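Local coordinates for protein 16S rRNA (adenine(1408)-N(1))-methyltransferase (Escherichia coli, PDB 3P2K) that methylates N1 of adenine 1408 in the 16S rRNA of assembled 30S subunits, using S-adenosylmethionine as methyl donor, and so confers aminoglycoside resistance, at residues I54-E59 with I84-S89; S100-F105 with H134-T139. One frame throughout, in Å; residues are numbered along the deposited sequence.

Interaction 1: I54-E59 with I84-S89; sequences IDPVKE and IAAAES. With SAM (S-adenosylmethionine), chain E.
The adenosine pocket for S-adenosylmethionine is built here by two loops, and they meet where Pro56 and Ile54 pack on Ala85 and Ala86. No hydrogen bond joins 54-59 to 84-89; side chains pack on one another and on backbone carbonyls, and one CA-H...O contact runs from Ile84 CA to Asp55 O at 3.4 Å. Ile54 turns CG2 anti to its N (chi1 -56° for CG1), which carries this branch to Ala85 O, with Ala85 CB further from CG2 at 4.0 Å. Pro56 CB lies 4.0 Å from Ala86 CB, while its CD comes within 3.3 Å of N3 of the adenine. Further along 54-59, Lys58 CB meets Ile84 CD1 at 3.6 Å.

The polar bonds to the cofactor are divided between the loops. Asp55 OD1 takes the O3' hydroxyl of the ribose and also accepts from Gly34 N. The adenine is read at its Watson-Crick edge: Ala87 N gives N1 an almost straight bond (2.9 Å, 173°), and Glu88 OE1 accepts from N6 at 2.7 Å. Tyr113 OH bonds the other Glu88 oxygen, which probably helps hold the carboxylate. Segment 54-59 links strand 49-54 to helix 62-68; 84-89 follows edge strand 80-83, with Ala87 packed on Leu31 of strand 26-31 and Leu110 of helix 108-115.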
loop_
_atom_site.group_PDB
_atom_site.type_symbol
_atom_site.label_atom_id
_atom_site.label_comp_id
_atom_site.label_asym_id
_atom_site.label_seq_id
_atom_site.Cartn_x
_atom_site.Cartn_y
_atom_site.Cartn_z
ATOM N N ILE A 54 -0.477 -4.564 -3.437
ATOM C CA ILE A 54 -1.447 -5.629 -3.269
ATOM C C ILE A 54 -2.818 -5.127 -3.670
ATOM O O ILE A 54 -3.222 -4.040 -3.264
ATOM C CB ILE A 54 -1.465 -6.137 -1.814
ATOM C CG1 ILE A 54 -0.063 -6.579 -1.384
ATOM C CG2 ILE A 54 -2.482 -7.266 -1.640
ATOM C CD1 ILE A 54 0.029 -6.932 0.067
ATOM N N ASP A 55 -3.517 -5.907 -4.492
ATOM C CA ASP A 55 -4.891 -5.598 -4.864
ATOM C C ASP A 55 -5.595 -6.818 -5.429
ATOM O O ASP A 55 -5.033 -7.515 -6.263
ATOM C CB ASP A 55 -4.935 -4.465 -5.880
ATOM C CG ASP A 55 -6.236 -3.687 -5.825
ATOM O OD1 ASP A 55 -6.181 -2.507 -5.398
ATOM O OD2 ASP A 55 -7.297 -4.253 -6.204
ATOM N N PRO A 56 -6.846 -7.072 -5.001
ATOM C CA PRO A 56 -7.429 -8.303 -5.548
ATOM C C PRO A 56 -7.931 -8.126 -6.983
ATOM O O PRO A 56 -8.213 -9.118 -7.644
ATOM C CB PRO A 56 -8.591 -8.605 -4.595
ATOM C CG PRO A 56 -9.011 -7.230 -4.070
ATOM C CD PRO A 56 -7.813 -6.300 -4.183
ATOM N N VAL A 57 -8.027 -6.888 -7.464
ATOM C CA VAL A 57 -8.547 -6.625 -8.803
ATOM C C VAL A 57 -7.392 -6.524 -9.792
ATOM O O VAL A 57 -6.791 -5.460 -9.946
ATOM C CB VAL A 57 -9.447 -5.333 -8.835
ATOM C CG1 VAL A 57 -9.678 -4.840 -10.251
ATOM C CG2 VAL A 57 -10.803 -5.578 -8.139
ATOM N N LYS A 58 -7.083 -7.626 -10.466
ATOM C CA LYS A 58 -5.917 -7.671 -11.359
ATOM C C LYS A 58 -6.027 -6.793 -12.604
ATOM O O LYS A 58 -5.007 -6.289 -13.101
ATOM C CB LYS A 58 -5.540 -9.112 -11.737
ATOM C CG LYS A 58 -6.701 -10.092 -11.657
ATOM C CD LYS A 58 -6.557 -11.261 -12.589
ATOM C CE LYS A 58 -7.887 -11.986 -12.673
ATOM N NZ LYS A 58 -8.136 -12.570 -14.024
ATOM N N GLU A 59 -7.247 -6.593 -13.096
ATOM C CA GLU A 59 -7.456 -5.869 -14.366
ATOM C C GLU A 59 -6.993 -4.383 -14.362
ATOM O O GLU A 59 -6.533 -3.870 -15.381
ATOM C CB GLU A 59 -8.901 -6.042 -14.875
ATOM C CG GLU A 59 -9.314 -7.517 -15.221
ATOM C CD GLU A 59 -9.785 -8.349 -14.010
ATOM O OE1 GLU A 59 -9.904 -7.825 -12.874
ATOM O OE2 GLU A 59 -10.047 -9.552 -14.207
ATOM N N ILE A 84 -1.769 -10.347 -6.060
ATOM C CA ILE A 84 -3.221 -10.355 -6.155
ATOM C C ILE A 84 -3.778 -11.134 -5.000
ATOM O O ILE A 84 -3.887 -12.354 -5.049
ATOM C CB ILE A 84 -3.741 -10.906 -7.498
ATOM C CG1 ILE A 84 -3.221 -10.039 -8.631
ATOM C CG2 ILE A 84 -5.292 -10.945 -7.519
ATOM C CD1 ILE A 84 -2.939 -10.818 -9.873
ATOM N N ALA A 85 -4.130 -10.380 -3.965
ATOM C CA ALA A 85 -4.649 -10.876 -2.692
ATOM C C ALA A 85 -5.538 -9.785 -2.115
ATOM O O ALA A 85 -5.336 -8.591 -2.399
ATOM C CB ALA A 85 -3.513 -11.134 -1.746
ATOM N N ALA A 86 -6.507 -10.183 -1.294
ATOM C CA ALA A 86 -7.328 -9.211 -0.571
ATOM C C ALA A 86 -6.953 -9.129 0.917
ATOM O O ALA A 86 -6.528 -10.109 1.526
ATOM C CB ALA A 86 -8.798 -9.528 -0.742
ATOM N N ALA A 87 -7.139 -7.945 1.493
ATOM C CA ALA A 87 -6.809 -7.673 2.894
ATOM C C ALA A 87 -7.327 -8.726 3.862
ATOM O O ALA A 87 -6.742 -8.920 4.921
ATOM C CB ALA A 87 -7.286 -6.280 3.302
ATOM N N GLU A 88 -8.401 -9.416 3.501
ATOM C CA GLU A 88 -8.953 -10.466 4.360
ATOM C C GLU A 88 -8.309 -11.853 4.192
ATOM O O GLU A 88 -8.773 -12.835 4.770
ATOM C CB GLU A 88 -10.476 -10.547 4.215
ATOM C CG GLU A 88 -11.001 -10.384 2.799
ATOM C CD GLU A 88 -11.298 -8.942 2.439
ATOM O OE1 GLU A 88 -10.409 -8.263 1.888
ATOM O OE2 GLU A 88 -12.424 -8.490 2.704
ATOM N N SER A 89 -7.229 -11.918 3.417
ATOM C CA SER A 89 -6.450 -13.135 3.234
ATOM C C SER A 89 -5.114 -12.787 2.585
ATOM O O SER A 89 -4.910 -13.031 1.391
ATOM C CB SER A 89 -7.196 -14.112 2.333
ATOM O OG SER A 89 -7.310 -13.560 1.026
HETATM N N SAM E . -4.847 2.914 -3.551
HETATM C CA SAM E . -5.019 3.417 -4.930
HETATM C C SAM E . -4.800 4.893 -4.955
HETATM O O SAM E . -4.617 5.493 -3.882
HETATM O OXT SAM E . -4.869 5.491 -6.036
HETATM C CB SAM E . -6.473 3.417 -5.300
HETATM C CG SAM E . -7.377 2.489 -4.540
HETATM S SD SAM E . -8.966 2.486 -5.420
HETATM C CE SAM E . -9.705 4.013 -4.806
HETATM C "C5'" SAM E . -9.700 1.387 -4.209
HETATM C "C4'" SAM E . -8.812 0.163 -4.237
HETATM O "O4'" SAM E . -8.988 -0.471 -3.001
HETATM C "C3'" SAM E . -9.259 -0.806 -5.333
HETATM O "O3'" SAM E . -8.194 -1.188 -6.183
HETATM C "C2'" SAM E . -9.744 -2.033 -4.599
HETATM O "O2'" SAM E . -9.170 -3.159 -5.201
HETATM C "C1'" SAM E . -9.070 -1.852 -3.269
HETATM N N9 SAM E . -9.717 -2.586 -2.197
HETATM C C8 SAM E . -10.954 -2.433 -1.647
HETATM N N7 SAM E . -11.095 -3.370 -0.651
HETATM C C5 SAM E . -9.945 -4.097 -0.573
HETATM C C6 SAM E . -9.529 -5.140 0.243
HETATM N N6 SAM E . -10.320 -5.637 1.193
HETATM N N1 SAM E . -8.275 -5.675 0.076
HETATM C C2 SAM E . -7.432 -5.169 -0.891
HETATM N N3 SAM E . -7.838 -4.127 -1.705
HETATM C C4 SAM E . -9.075 -3.600 -1.536
#

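Interaction 2: S100-F105 with H134-T139; sequences SISILF and HFEFVT. With SAM (S-adenosylmethionine), chain E.
Ile101 and His134 begin a ladder of backbone bonds between two parallel strands, whose segment axes approach to 4.7 Å. Ile101 N donates to His134 O at 3.0 Å, Ile103 N to Glu136 O, and Val138 N to Ile103 O (3.0 Å, 164°), leaving Ile103 bonded through both its N and its O. Phe105 N closes the ladder on Val138 O, in a bond modelled so short that its exact length is doubtful. Ile101 O accepts from a water, 2.6 Å from it, which also reaches His134 O weakly.

On the face holding Ser102, Leu104 and Val138, Glu136 runs out fully extended, chi1 172° and chi2 -179°. That brings OE2 alongside Ser102 OG and toward Leu104 CD2, while OE1 is paired with Arg211 in a salt bridge. Ser100 OG has His28 ND1 as its partner. Leu104 CD2 also packs against Val138 CG2 at 3.9 Å. On the opposite face, Ile103 and Phe137 lie side by side, CG1 4.1 Å from CE1.

At the C-terminal end of the strand, Leu104 O accepts from the amino N of S-adenosylmethionine at 2.8 Å, and the Phe105 ring edge meets a cofactor carboxylate oxygen in its plane. Binding S-adenosylmethionine at the C-terminal ends of parallel central strands is characteristic of the Rossmann-like methyltransferase fold.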
loop_
_atom_site.group_PDB
_atom_site.type_symbol
_atom_site.label_atom_id
_atom_site.label_comp_id
_atom_site.label_asym_id
_atom_site.label_seq_id
_atom_site.Cartn_x
_atom_site.Cartn_y
_atom_site.Cartn_z
ATOM N N SER A 100 7.730 -0.520 5.852
ATOM C CA SER A 100 6.685 0.503 5.812
ATOM C C SER A 100 5.510 -0.016 4.997
ATOM O O SER A 100 5.718 -0.601 3.934
ATOM C CB SER A 100 7.217 1.808 5.214
ATOM O OG SER A 100 7.553 1.642 3.845
ATOM N N ILE A 101 4.294 0.206 5.508
ATOM C CA ILE A 101 3.032 -0.258 4.890
ATOM C C ILE A 101 2.134 0.929 4.598
ATOM O O ILE A 101 2.175 1.938 5.309
ATOM C CB ILE A 101 2.227 -1.180 5.820
ATOM C CG1 ILE A 101 3.050 -2.389 6.234
ATOM C CG2 ILE A 101 0.922 -1.616 5.160
ATOM C CD1 ILE A 101 2.537 -3.031 7.483
ATOM N N SER A 102 1.288 0.800 3.580
ATOM C CA SER A 102 0.541 1.958 3.106
ATOM C C SER A 102 -0.845 1.599 2.603
ATOM O O SER A 102 -1.030 0.627 1.884
ATOM C CB SER A 102 1.327 2.627 1.999
ATOM O OG SER A 102 1.365 4.019 2.204
ATOM N N ILE A 103 -1.830 2.378 3.006
ATOM C CA ILE A 103 -3.193 2.183 2.531
ATOM C C ILE A 103 -3.698 3.551 2.106
ATOM O O ILE A 103 -4.086 4.367 2.943
ATOM C CB ILE A 103 -4.097 1.578 3.611
ATOM C CG1 ILE A 103 -3.477 0.275 4.150
ATOM C CG2 ILE A 103 -5.514 1.363 3.048
ATOM C CD1 ILE A 103 -4.428 -0.572 4.997
ATOM N N LEU A 104 -3.635 3.797 0.802
ATOM C CA LEU A 104 -3.976 5.073 0.226
ATOM C C LEU A 104 -5.392 5.083 -0.373
ATOM O O LEU A 104 -5.716 4.300 -1.285
ATOM C CB LEU A 104 -2.947 5.441 -0.861
ATOM C CG LEU A 104 -1.429 5.383 -0.593
ATOM C CD1 LEU A 104 -0.592 5.812 -1.839
ATOM C CD2 LEU A 104 -1.037 6.194 0.640
ATOM N N PHE A 105 -6.228 5.991 0.117
ATOM C CA PHE A 105 -7.544 6.245 -0.492
ATOM C C PHE A 105 -8.376 4.967 -0.675
ATOM O O PHE A 105 -8.923 4.736 -1.745
ATOM C CB PHE A 105 -7.394 6.936 -1.858
ATOM C CG PHE A 105 -6.444 8.094 -1.873
ATOM C CD1 PHE A 105 -6.818 9.339 -1.365
ATOM C CD2 PHE A 105 -5.176 7.957 -2.447
ATOM C CE1 PHE A 105 -5.912 10.428 -1.389
ATOM C CE2 PHE A 105 -4.288 9.031 -2.496
ATOM C CZ PHE A 105 -4.659 10.271 -1.950
ATOM N N HIS A 134 7.225 1.812 9.638
ATOM C CA HIS A 134 6.362 2.970 9.481
ATOM C C HIS A 134 5.036 2.561 8.831
ATOM O O HIS A 134 4.991 1.614 8.043
ATOM C CB HIS A 134 7.090 4.036 8.650
ATOM C CG HIS A 134 6.236 5.205 8.262
ATOM N ND1 HIS A 134 6.067 5.596 6.951
ATOM C CD2 HIS A 134 5.503 6.066 9.009
ATOM C CE1 HIS A 134 5.270 6.649 6.907
ATOM N NE2 HIS A 134 4.911 6.952 8.142
ATOM N N PHE A 135 3.952 3.249 9.184
ATOM C CA PHE A 135 2.676 3.049 8.499
ATOM C C PHE A 135 2.001 4.369 8.154
ATOM O O PHE A 135 2.426 5.440 8.610
ATOM C CB PHE A 135 1.737 2.116 9.276
ATOM C CG PHE A 135 0.902 2.803 10.324
ATOM C CD1 PHE A 135 -0.246 3.509 9.971
ATOM C CD2 PHE A 135 1.240 2.706 11.671
ATOM C CE1 PHE A 135 -1.025 4.136 10.935
ATOM C CE2 PHE A 135 0.460 3.324 12.645
ATOM C CZ PHE A 135 -0.676 4.042 12.271
ATOM N N GLU A 136 0.943 4.275 7.354
ATOM C CA GLU A 136 0.291 5.434 6.766
ATOM C C GLU A 136 -1.073 5.035 6.220
ATOM O O GLU A 136 -1.200 4.040 5.501
ATOM C CB GLU A 136 1.157 5.954 5.632
ATOM C CG GLU A 136 0.525 7.033 4.804
ATOM C CD GLU A 136 1.442 7.469 3.699
ATOM O OE1 GLU A 136 1.728 8.688 3.603
ATOM O OE2 GLU A 136 1.904 6.580 2.949
ATOM N N PHE A 137 -2.085 5.819 6.569
ATOM C CA PHE A 137 -3.464 5.542 6.201
ATOM C C PHE A 137 -4.054 6.849 5.717
ATOM O O PHE A 137 -4.228 7.769 6.513
ATOM C CB PHE A 137 -4.255 5.067 7.421
ATOM C CG PHE A 137 -3.897 3.678 7.902
ATOM C CD1 PHE A 137 -2.828 2.970 7.373
ATOM C CD2 PHE A 137 -4.639 3.083 8.908
ATOM C CE1 PHE A 137 -2.516 1.692 7.829
ATOM C CE2 PHE A 137 -4.332 1.812 9.357
ATOM C CZ PHE A 137 -3.267 1.120 8.824
ATOM N N VAL A 138 -4.340 6.932 4.418
ATOM C CA VAL A 138 -4.957 8.108 3.835
ATOM C C VAL A 138 -6.358 7.786 3.308
ATOM O O VAL A 138 -6.543 7.278 2.207
ATOM C CB VAL A 138 -4.103 8.754 2.729
ATOM C CG1 VAL A 138 -4.576 10.186 2.474
ATOM C CG2 VAL A 138 -2.652 8.766 3.112
ATOM N N THR A 139 -7.346 8.101 4.126
ATOM C CA THR A 139 -8.728 7.956 3.758
ATOM C C THR A 139 -9.282 9.302 3.319
ATOM O O THR A 139 -8.640 10.342 3.501
ATOM C CB THR A 139 -9.530 7.501 4.955
ATOM O OG1 THR A 139 -9.279 8.404 6.037
ATOM C CG2 THR A 139 -9.128 6.098 5.357
HETATM N N SAM E . -4.847 2.914 -3.551
HETATM C CA SAM E . -5.019 3.417 -4.930
HETATM C C SAM E . -4.800 4.893 -4.955
HETATM O O SAM E . -4.617 5.493 -3.882
HETATM O OXT SAM E . -4.869 5.491 -6.036
HETATM C CB SAM E . -6.473 3.417 -5.300
HETATM C CG SAM E . -7.377 2.489 -4.540
HETATM S SD SAM E . -8.966 2.486 -5.420
HETATM C CE SAM E . -9.705 4.013 -4.806
HETATM C "C5'" SAM E . -9.700 1.387 -4.209
HETATM C "C4'" SAM E . -8.812 0.163 -4.237
HETATM O "O4'" SAM E . -8.988 -0.471 -3.001
HETATM C "C3'" SAM E . -9.259 -0.806 -5.333
HETATM O "O3'" SAM E . -8.194 -1.188 -6.183
HETATM C "C2'" SAM E . -9.744 -2.033 -4.599
HETATM O "O2'" SAM E . -9.170 -3.159 -5.201
HETATM C "C1'" SAM E . -9.070 -1.852 -3.269
HETATM N N9 SAM E . -9.717 -2.586 -2.197
HETATM C C8 SAM E . -10.954 -2.433 -1.647
HETATM N N7 SAM E . -11.095 -3.370 -0.651
HETATM C C5 SAM E . -9.945 -4.097 -0.573
HETATM C C6 SAM E . -9.529 -5.140 0.243
HETATM N N6 SAM E . -10.320 -5.637 1.193
HETATM N N1 SAM E . -8.275 -5.675 0.076
HETATM C C2 SAM E . -7.432 -5.169 -0.891
HETATM N N3 SAM E . -7.838 -4.127 -1.705
HETATM C C4 SAM E . -9.075 -3.600 -1.536
HETATM O O HOH W 1 4.192 3.496 5.617
#

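How the interactions relate
Both contacts serve the same S-adenosylmethionine, but from different levels of the fold: their centres are 16 Å apart and their nearest atoms about 7 Å. Interaction 2 is buried in the middle of the seven-stranded sheet, where main-chain bonds do the joining. Interaction 1 is partly buried and lies in the loops beyond strands 49-54 and 80-83; there the segments meet by side-chain packing, while Asp55, Ala87 and Glu88 bond the cofactor. The division of labour follows: 54-59 and 84-89 handle ribose and adenine, whereas 100-105 meets the methionine end. Helix 108-115 lies against both, touching Ala87 and Glu88 in one and Ile103 and Phe137 in the other.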